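Local atomic coordinates of PKS (Streptomyces albus, PDB entry 4OQJ), a protein that probably catalyses the decarboxylative condensation of acyl units in oxazolomycin assembly, as the ketosynthase domain of an AT-less type I polyketide synthase. Residues E58-A62 with A63-E67; F93-R97 with D98-L102; L469-T473 with P474-D478; A500-A504 with L505-V509. All blocks are in the same frame, centred on the assembly; numbering follows the deposited sequence.

All four contacts are local, each made where a helix begins or ends, and they follow one another along the chain. Contact 1 closes helix 57-62 and contact 2 opens helix 97-102, both in the N-terminal half of the ketosynthase; their centres are about 29 Å apart. Contacts 3 and 4 belong to the C-terminal extension of the ketosynthase: strand 465-471 turns into helix 474-490, and helix 496-505 ends before strand 512-518. Their centres lie about 14 Å apart and they touch, with Leu469 packing on Leu503. Contact 2 comes within about 5 Å of contact 4 at the nearest atoms, so the extension lies close to the N-terminal half there, whereas contact 1 sits apart.

Contact 1: residues E58-A62 with A63-E67; sequences EELRA and AGVAE
Arg61 and Glu67 close the turn from the outside with a two-pronged salt bridge. The short prong is Arg61 NH2 to Glu67 OE2, 2.6 Å and nearly straight at 170°, received on the syn lone pair of the carboxylate. The second, from Arg61 NE to Glu67 OE1, is weak at 3.3 Å. Both use the edge of the guanidinium, and the two flat groups are only 13° from coplanar. The Arg61 chain, extended from CG to NE, runs outward from the side of the helix, and Glu67, bent at chi2 (65°), brings its carboxylate round to meet it.

The backbone bonds form a Schellman motif. Val65 N reaches back to Leu60 O at 3.0 Å, and inside that loop Gly64 N binds Arg61 O at 2.8 Å. Gly64 is the C-prime residue, with the positive phi that turns the chain out of the helix. Ala63 N still makes a helical bond to Glu59 O, 3.0 Å, and a weak one to Leu60 O, so Leu60 O receives two donors.

The apolar part is the pair Leu60 and Val65, buried side by side and pointing the same way, with Leu60 CD2 4.1 Å from Val65 CG2. Such a hydrophobic pair spanning the turn commonly accompanies a Schellman ending.

Within the N-terminal half of the ketosynthase, the turn joins helix 57-62 to helix 67-71, for which Ala66 is the N-cap. Leu60 and Val65 both pack on Leu70 of that helix and on Tyr75 of strand 75-79.

Contact 2: residues F93-R97 with D98-L102; sequences FGITR and DEAEL
Thr96 and Glu99 meet at about a right angle at the start of helix 97-102. The threonine OG1, tucked between its own backbone N and carbonyl carbon (chi1 67°), faces the first turn and accepts from Glu99 N at 3.1 Å. This is the N-cap bond, and it also brings Thr96 OG1 to 3.4 Å from Glu99 CB.

Ile95 crosses the same glutamate, again nearly perpendicular. The Ile95 CG2 methyl rests against the aliphatic part of the chain, 3.6 Å from Glu99 CG, and continues onto Ala100, whose CB is 4.1 Å away. With its first torsion at 170° and the chain extended beyond CG, Glu99 runs back over Ile95 toward the loop. There a water links the two sides: it accepts from Thr96 N and donates to Glu99 OE2 at 2.9 Å. Behind the cap, regular helical bonds take over, Ala100 N to Thr96 O and Glu101 N to Arg97 O.

Glu101 pairs with Arg151, and Glu99 OE1 forms a salt bridge to Arg162 from helix 157-167. Arg162 and the helix start probably favour the charged form of Glu99, although a phosphate ion about 5 Å from its side chain, probably from the crystallisation liquor, would act the other way. Held at one oxygen by the water and at the other by Arg162, the carboxylate has little freedom to turn.

Contact 3: residues L469-T473 with P474-D478; sequences LSANT and PAALD
Ala471 presses its methyl into the first turn of the following helix, and this is the tight part of the contact. Its CB lies 3.4 Å from Leu477 N and 3.6 Å from Ala476 CB, so small side chains let strand and helix come close. Beside it Leu477, with CG anti to the backbone N (chi1 -177°), sends CD1 back beneath the strand, where it reaches Leu469 CB at 4.1 Å and passes near the Leu469 carbonyl. Alternate strand residues, Leu469 and Ala471, thus face the helix, while Ser470 between them points away, and its OG is hydrogen-bonded to Leu510 N.

At the turn itself the contact is polar. Thr473 is the N-cap: its OG1 accepts from Ala476 N at 3.0 Å with a fairly straight bond (161°), while its carbonyl O takes Leu477 N, also at 3.0 Å. One residue therefore engages two successive amides of the first turn. Pro474, first residue of the helix, has no N-H to offer, and none is needed at this position.

The looser side is outward. Pro474 and Ala475 are exposed, though the proline ring touches Tyr512 of strand 512-518, and Ala475 CB comes only to 3.9 Å from Thr473 OG1. Exposed too is Asp478, directed away from the strand and salt-bridged to Arg514.

Strand 465-471 is an edge of a three-stranded antiparallel sheet, paired with strand 512-518 through Leu469 and Ala471. Helix 474-490 doubles back along it, the short axes being 7.1 Å apart at 145°, and Leu477 also touches Arg514 on the neighbouring strand.

Contact 4: residues A500-A504 with L505-V509; sequences AQTLA and LGRRV
Arg507 lays the aliphatic root of its side chain over the last turn of helix 496-505, with CB 3.5 Å and CG 3.7 Å from Leu503 O. The same Arg507 CG lies a looser 4.4 Å from Leu503 CD2. The chain bends at chi2 (-72°), which folds the guanidinium back beside the helix, and NH1 meets Gly506 O at 2.9 Å. That carbonyl is approached from above its plane, although the oxygen lies in the plane of the guanidinium. Thr502 CG2 stands obliquely to the group. The Arg507 nitrogens are further held by main-chain oxygens: NH1 by Glu119 O and NH2 by Pro695 O. Several carbonyls therefore fix the rotation of this partly exposed arginine.

Leu505 hugs the helix differently. Its CB packs 3.3 Å from Gln501 O, with CG and CD1 following along the same carbonyl, while its backbone N binds that oxygen at 2.9 Å. One residue on, Gly506 N reaches Thr502 O at 2.8 Å, but at 128° the bond is weak, as the helix gives out. Thr502 O also takes up the place where a side chain on Gly506 CA would lie. Beyond it a water contacts Ala504 O and Arg507 O; Ala504 O is also bound by Arg127, and Arg507 O weakly by it.

Helix 496-505 thus unwinds through Gly506, the first residue with non-helical angles, without the positive-phi glycine of a Schellman ending. The chain then straightens toward strand 512-518, in the helix-to-strand connection of the C-terminal extension. Glu119 lies on helix 105-121, so Arg507 ties this connection to the N-terminal half of the ketosynthase.

Contact 1: residues E58-A62 with A63-E67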
# COMPACT_ATOMS: atom_id res chain seq x y z
N GLU A 58 16.35 29.27 -27.28
CA GLU A 58 15.94 28.50 -28.45
C GLU A 58 15.23 27.21 -28.04
O GLU A 58 14.16 26.89 -28.56
CB GLU A 58 17.14 28.16 -29.34
CG GLU A 58 16.76 27.36 -30.58
CD GLU A 58 17.95 26.79 -31.32
OE1 GLU A 58 19.10 27.03 -30.90
OE2 GLU A 58 17.73 26.11 -32.35
N GLU A 59 15.83 26.46 -27.12
CA GLU A 59 15.24 25.21 -26.64
C GLU A 59 13.89 25.45 -25.98
O GLU A 59 12.96 24.67 -26.16
CB GLU A 59 16.17 24.51 -25.64
CG GLU A 59 17.44 23.97 -26.29
CD GLU A 59 18.55 23.67 -25.30
OE1 GLU A 59 18.65 24.36 -24.25
OE2 GLU A 59 19.34 22.74 -25.58
N LEU A 60 13.78 26.54 -25.22
CA LEU A 60 12.53 26.84 -24.54
C LEU A 60 11.45 27.21 -25.56
O LEU A 60 10.30 26.81 -25.44
CB LEU A 60 12.74 27.97 -23.52
CG LEU A 60 13.61 27.54 -22.33
CD1 LEU A 60 14.10 28.74 -21.55
CD2 LEU A 60 12.85 26.58 -21.42
N ARG A 61 11.84 27.95 -26.59
CA ARG A 61 10.89 28.31 -27.64
C ARG A 61 10.43 27.06 -28.39
O ARG A 61 9.24 26.90 -28.63
CB ARG A 61 11.52 29.31 -28.60
CG ARG A 61 11.55 30.71 -28.01
CD ARG A 61 12.48 31.64 -28.74
NE ARG A 61 12.36 32.99 -28.19
CZ ARG A 61 13.36 33.86 -28.06
NH1 ARG A 61 14.59 33.55 -28.46
NH2 ARG A 61 13.12 35.05 -27.54
N ALA A 62 11.38 26.20 -28.73
CA ALA A 62 11.07 24.91 -29.35
C ALA A 62 10.04 24.15 -28.53
O ALA A 62 9.18 23.47 -29.08
CB ALA A 62 12.33 24.08 -29.52
N ALA A 63 10.14 24.28 -27.21
CA ALA A 63 9.26 23.57 -26.30
C ALA A 63 7.94 24.31 -26.10
O ALA A 63 7.13 23.93 -25.24
CB ALA A 63 9.95 23.37 -24.96
N GLY A 64 7.72 25.37 -26.87
CA GLY A 64 6.47 26.11 -26.82
C GLY A 64 6.29 26.99 -25.59
O GLY A 64 5.16 27.31 -25.21
N VAL A 65 7.39 27.40 -24.97
CA VAL A 65 7.30 28.32 -23.84
C VAL A 65 6.96 29.70 -24.37
O VAL A 65 7.62 30.21 -25.28
CB VAL A 65 8.61 28.37 -23.03
CG1 VAL A 65 8.54 29.44 -21.94
CG2 VAL A 65 8.91 27.01 -22.41
N ALA A 66 5.92 30.30 -23.80
CA ALA A 66 5.43 31.60 -24.25
C ALA A 66 6.45 32.71 -24.01
O ALA A 66 7.24 32.66 -23.07
CB ALA A 66 4.12 31.93 -23.54
N GLU A 67 6.42 33.72 -24.87
CA GLU A 67 7.42 34.78 -24.85
C GLU A 67 7.39 35.69 -23.61
O GLU A 67 8.45 36.12 -23.14
CB GLU A 67 7.27 35.64 -26.10
CG GLU A 67 8.53 36.40 -26.46
CD GLU A 67 9.68 35.49 -26.85
OE1 GLU A 67 9.43 34.37 -27.37
OE2 GLU A 67 10.85 35.89 -26.63

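Contact 2: residues F93-R97 with D98-L102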
# COMPACT_ATOMS: atom_id res chain seq x y z
N PHE A 93 7.89 -6.11 -24.76
CA PHE A 93 6.82 -6.37 -23.81
C PHE A 93 5.49 -6.75 -24.48
O PHE A 93 4.47 -6.85 -23.82
CB PHE A 93 6.64 -5.15 -22.91
CG PHE A 93 7.84 -4.86 -22.06
CD1 PHE A 93 8.20 -5.73 -21.04
CD2 PHE A 93 8.64 -3.76 -22.31
CE1 PHE A 93 9.32 -5.48 -20.26
CE2 PHE A 93 9.76 -3.51 -21.54
CZ PHE A 93 10.09 -4.38 -20.51
N GLY A 94 5.52 -6.99 -25.78
CA GLY A 94 4.33 -7.45 -26.48
C GLY A 94 3.23 -6.41 -26.50
O GLY A 94 2.05 -6.73 -26.45
N ILE A 95 3.63 -5.15 -26.56
CA ILE A 95 2.70 -4.02 -26.54
C ILE A 95 2.66 -3.36 -27.93
O ILE A 95 3.70 -3.13 -28.53
CB ILE A 95 3.11 -3.00 -25.46
CG1 ILE A 95 2.92 -3.63 -24.07
CG2 ILE A 95 2.31 -1.71 -25.57
CD1 ILE A 95 3.53 -2.84 -22.92
N THR A 96 1.46 -3.07 -28.43
CA THR A 96 1.33 -2.45 -29.75
C THR A 96 1.77 -1.00 -29.69
O THR A 96 1.86 -0.43 -28.61
CB THR A 96 -0.11 -2.49 -30.25
OG1 THR A 96 -0.90 -1.64 -29.42
CG2 THR A 96 -0.67 -3.91 -30.19
N ARG A 97 2.04 -0.41 -30.85
CA ARG A 97 2.38 1.00 -30.94
C ARG A 97 1.29 1.89 -30.36
O ARG A 97 1.57 2.83 -29.61
CB ARG A 97 2.62 1.42 -32.40
CG ARG A 97 3.80 0.76 -33.08
CD ARG A 97 4.24 1.55 -34.32
NE ARG A 97 5.51 2.25 -34.10
CZ ARG A 97 5.63 3.49 -33.60
NH1 ARG A 97 4.55 4.19 -33.27
NH2 ARG A 97 6.83 4.02 -33.45
N ASP A 98 0.04 1.62 -30.74
CA ASP A 98 -1.08 2.43 -30.25
C ASP A 98 -1.17 2.35 -28.74
O ASP A 98 -1.41 3.35 -28.08
CB ASP A 98 -2.41 1.98 -30.86
CG ASP A 98 -2.54 2.37 -32.33
OD1 ASP A 98 -1.71 3.18 -32.81
OD2 ASP A 98 -3.47 1.87 -33.00
N GLU A 99 -0.95 1.17 -28.17
CA GLU A 99 -1.04 1.06 -26.72
C GLU A 99 0.15 1.75 -26.06
O GLU A 99 -0.02 2.43 -25.05
CB GLU A 99 -1.13 -0.40 -26.26
CG GLU A 99 -0.99 -0.51 -24.73
CD GLU A 99 -1.57 -1.77 -24.15
OE1 GLU A 99 -2.71 -1.71 -23.64
OE2 GLU A 99 -0.89 -2.82 -24.17
N ALA A 100 1.35 1.59 -26.64
CA ALA A 100 2.54 2.20 -26.06
C ALA A 100 2.40 3.71 -25.96
O ALA A 100 2.84 4.34 -24.99
CB ALA A 100 3.77 1.86 -26.87
N GLU A 101 1.79 4.28 -26.98
CA GLU A 101 1.55 5.71 -27.03
C GLU A 101 0.59 6.14 -25.93
O GLU A 101 0.74 7.22 -25.36
CB GLU A 101 0.98 6.09 -28.40
CG GLU A 101 0.52 7.53 -28.52
CD GLU A 101 0.07 7.88 -29.93
OE1 GLU A 101 -1.12 8.24 -30.11
OE2 GLU A 101 0.90 7.77 -30.86
N LEU A 102 -0.40 5.31 -25.64
CA LEU A 102 -1.37 5.64 -24.60
C LEU A 102 -0.81 5.54 -23.18
O LEU A 102 -1.22 6.30 -22.30
CB LEU A 102 -2.59 4.73 -24.72
CG LEU A 102 -3.55 5.00 -25.88
CD1 LEU A 102 -4.74 4.07 -25.79
CD2 LEU A 102 -4.03 6.45 -25.90
O HOH W 1 -0.92 -3.85 -26.83

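Contact 3: residues L469-T473 with P474-D478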
# COMPACT_ATOMS: atom_id res chain seq x y z
N LEU A 469 23.56 -15.62 -24.53
CA LEU A 469 22.96 -14.30 -24.63
C LEU A 469 21.75 -14.41 -25.53
O LEU A 469 21.75 -15.17 -26.50
CB LEU A 469 23.95 -13.28 -25.22
CG LEU A 469 25.03 -12.67 -24.34
CD1 LEU A 469 26.07 -13.69 -23.95
CD2 LEU A 469 25.70 -11.52 -25.09
N SER A 470 20.70 -13.65 -25.21
CA SER A 470 19.54 -13.59 -26.10
C SER A 470 18.87 -12.23 -26.01
O SER A 470 18.89 -11.58 -24.96
CB SER A 470 18.55 -14.72 -25.81
OG SER A 470 17.92 -14.61 -24.54
N ALA A 471 18.31 -11.81 -27.13
CA ALA A 471 17.64 -10.52 -27.23
C ALA A 471 16.47 -10.65 -28.20
O ALA A 471 16.33 -11.67 -28.88
CB ALA A 471 18.61 -9.45 -27.69
N ASN A 472 15.64 -9.62 -28.25
CA ASN A 472 14.41 -9.67 -29.04
C ASN A 472 14.63 -9.15 -30.46
O ASN A 472 13.72 -9.22 -31.28
CB ASN A 472 13.31 -8.86 -28.36
CG ASN A 472 11.94 -9.27 -28.82
OD1 ASN A 472 11.63 -10.46 -28.90
ND2 ASN A 472 11.11 -8.30 -29.14
N THR A 473 15.83 -8.64 -30.73
CA THR A 473 16.23 -8.20 -32.07
C THR A 473 17.73 -8.45 -32.27
O THR A 473 18.48 -8.51 -31.30
CB THR A 473 15.97 -6.69 -32.33
OG1 THR A 473 16.95 -5.91 -31.63
CG2 THR A 473 14.56 -6.27 -31.91
N PRO A 474 18.17 -8.59 -33.53
CA PRO A 474 19.60 -8.73 -33.81
C PRO A 474 20.43 -7.58 -33.29
O PRO A 474 21.53 -7.76 -32.73
CB PRO A 474 19.65 -8.79 -35.34
CG PRO A 474 18.36 -9.34 -35.73
CD PRO A 474 17.36 -8.81 -34.73
N ALA A 475 19.90 -6.37 -33.46
CA ALA A 475 20.60 -5.17 -33.03
C ALA A 475 20.80 -5.21 -31.52
O ALA A 475 21.90 -4.91 -31.02
CB ALA A 475 19.83 -3.93 -33.44
N ALA A 476 19.76 -5.59 -30.79
CA ALA A 476 19.85 -5.70 -29.33
C ALA A 476 20.88 -6.77 -28.93
O ALA A 476 21.64 -6.58 -27.98
CB ALA A 476 18.48 -6.01 -28.72
N LEU A 477 20.89 -7.89 -29.65
CA LEU A 477 21.82 -8.98 -29.37
C LEU A 477 23.27 -8.51 -29.55
O LEU A 477 24.13 -8.77 -28.70
CB LEU A 477 21.53 -10.19 -30.28
CG LEU A 477 22.38 -11.44 -30.05
CD1 LEU A 477 22.12 -12.03 -28.68
CD2 LEU A 477 22.10 -12.47 -31.14
N ASP A 478 23.54 -7.80 -30.64
CA ASP A 478 24.87 -7.25 -30.86
C ASP A 478 25.28 -6.28 -29.76
O ASP A 478 26.40 -6.35 -29.24
CB ASP A 478 24.95 -6.56 -32.23
CG ASP A 478 25.01 -7.56 -33.38
OD1 ASP A 478 25.36 -8.74 -33.15
OD2 ASP A 478 24.70 -7.16 -34.53

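Contact 4: residues A500-A504 with L505-V509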
# COMPACT_ATOMS: atom_id res chain seq x y z
N ALA A 500 28.40 -17.17 -16.18
CA ALA A 500 27.65 -18.16 -16.95
C ALA A 500 26.32 -18.45 -16.31
O ALA A 500 25.31 -18.51 -17.00
CB ALA A 500 28.45 -19.46 -17.10
N GLN A 501 26.32 -18.63 -15.00
CA GLN A 501 25.09 -18.95 -14.26
C GLN A 501 24.09 -17.81 -14.34
O GLN A 501 22.90 -18.02 -14.60
CB GLN A 501 25.41 -19.26 -12.80
CG GLN A 501 26.17 -20.57 -12.58
CD GLN A 501 26.78 -20.67 -11.18
OE1 GLN A 501 26.99 -19.66 -10.50
NE2 GLN A 501 27.06 -21.89 -10.74
N THR A 502 24.57 -16.60 -14.10
CA THR A 502 23.70 -15.43 -14.10
C THR A 502 23.05 -15.27 -15.47
O THR A 502 21.86 -15.03 -15.58
CB THR A 502 24.47 -14.18 -13.74
OG1 THR A 502 25.05 -14.35 -12.44
CG2 THR A 502 23.56 -12.94 -13.74
N LEU A 503 23.84 -15.45 -16.52
CA LEU A 503 23.34 -15.28 -17.87
C LEU A 503 22.30 -16.35 -18.24
O LEU A 503 21.35 -16.06 -18.95
CB LEU A 503 24.50 -15.33 -18.86
CG LEU A 503 25.43 -14.11 -18.91
CD1 LEU A 503 26.63 -14.43 -19.79
CD2 LEU A 503 24.72 -12.87 -19.44
N ALA A 504 22.51 -17.58 -17.77
CA ALA A 504 21.66 -18.71 -18.10
C ALA A 504 20.36 -18.70 -17.31
O ALA A 504 19.31 -19.07 -17.84
CB ALA A 504 22.41 -20.04 -17.84
N LEU A 505 20.44 -18.29 -16.05
CA LEU A 505 19.32 -18.38 -15.12
C LEU A 505 18.61 -17.06 -14.91
O LEU A 505 17.45 -17.03 -14.50
CB LEU A 505 19.80 -18.90 -13.77
CG LEU A 505 20.39 -20.31 -13.75
CD1 LEU A 505 21.15 -20.51 -12.45
CD2 LEU A 505 19.30 -21.38 -13.90
N GLY A 506 19.29 -15.96 -15.22
CA GLY A 506 18.86 -14.65 -14.77
C GLY A 506 18.55 -13.67 -15.87
O GLY A 506 18.48 -12.47 -15.63
N ARG A 507 18.33 -14.19 -17.08
CA ARG A 507 18.04 -13.36 -18.25
C ARG A 507 16.84 -13.93 -19.00
O ARG A 507 16.71 -15.14 -19.11
CB ARG A 507 19.26 -13.29 -19.16
CG ARG A 507 20.42 -12.49 -18.58
CD ARG A 507 20.09 -11.01 -18.59
NE ARG A 507 21.14 -10.14 -18.05
CZ ARG A 507 21.38 -9.98 -16.76
NH1 ARG A 507 20.69 -10.65 -15.85
NH2 ARG A 507 22.33 -9.13 -16.37
N ARG A 508 15.96 -13.07 -19.49
CA ARG A 508 14.80 -13.54 -20.23
C ARG A 508 15.25 -14.37 -21.45
O ARG A 508 16.20 -14.01 -22.12
CB ARG A 508 13.93 -12.37 -20.69
CG ARG A 508 12.65 -12.83 -21.36
CD ARG A 508 11.71 -11.68 -21.62
NE ARG A 508 11.00 -11.26 -20.41
CZ ARG A 508 9.92 -10.49 -20.42
NH1 ARG A 508 9.44 -10.04 -21.57
NH2 ARG A 508 9.33 -10.18 -19.29
N VAL A 509 14.54 -15.47 -21.72
CA VAL A 509 14.86 -16.34 -22.86
C VAL A 509 14.21 -15.77 -24.10
O VAL A 509 12.98 -15.78 -24.22
CB VAL A 509 14.33 -17.78 -22.64
CG1 VAL A 509 14.66 -18.67 -23.84
CG2 VAL A 509 14.91 -18.36 -21.38
O HOH W 2 18.57 -17.22 -20.30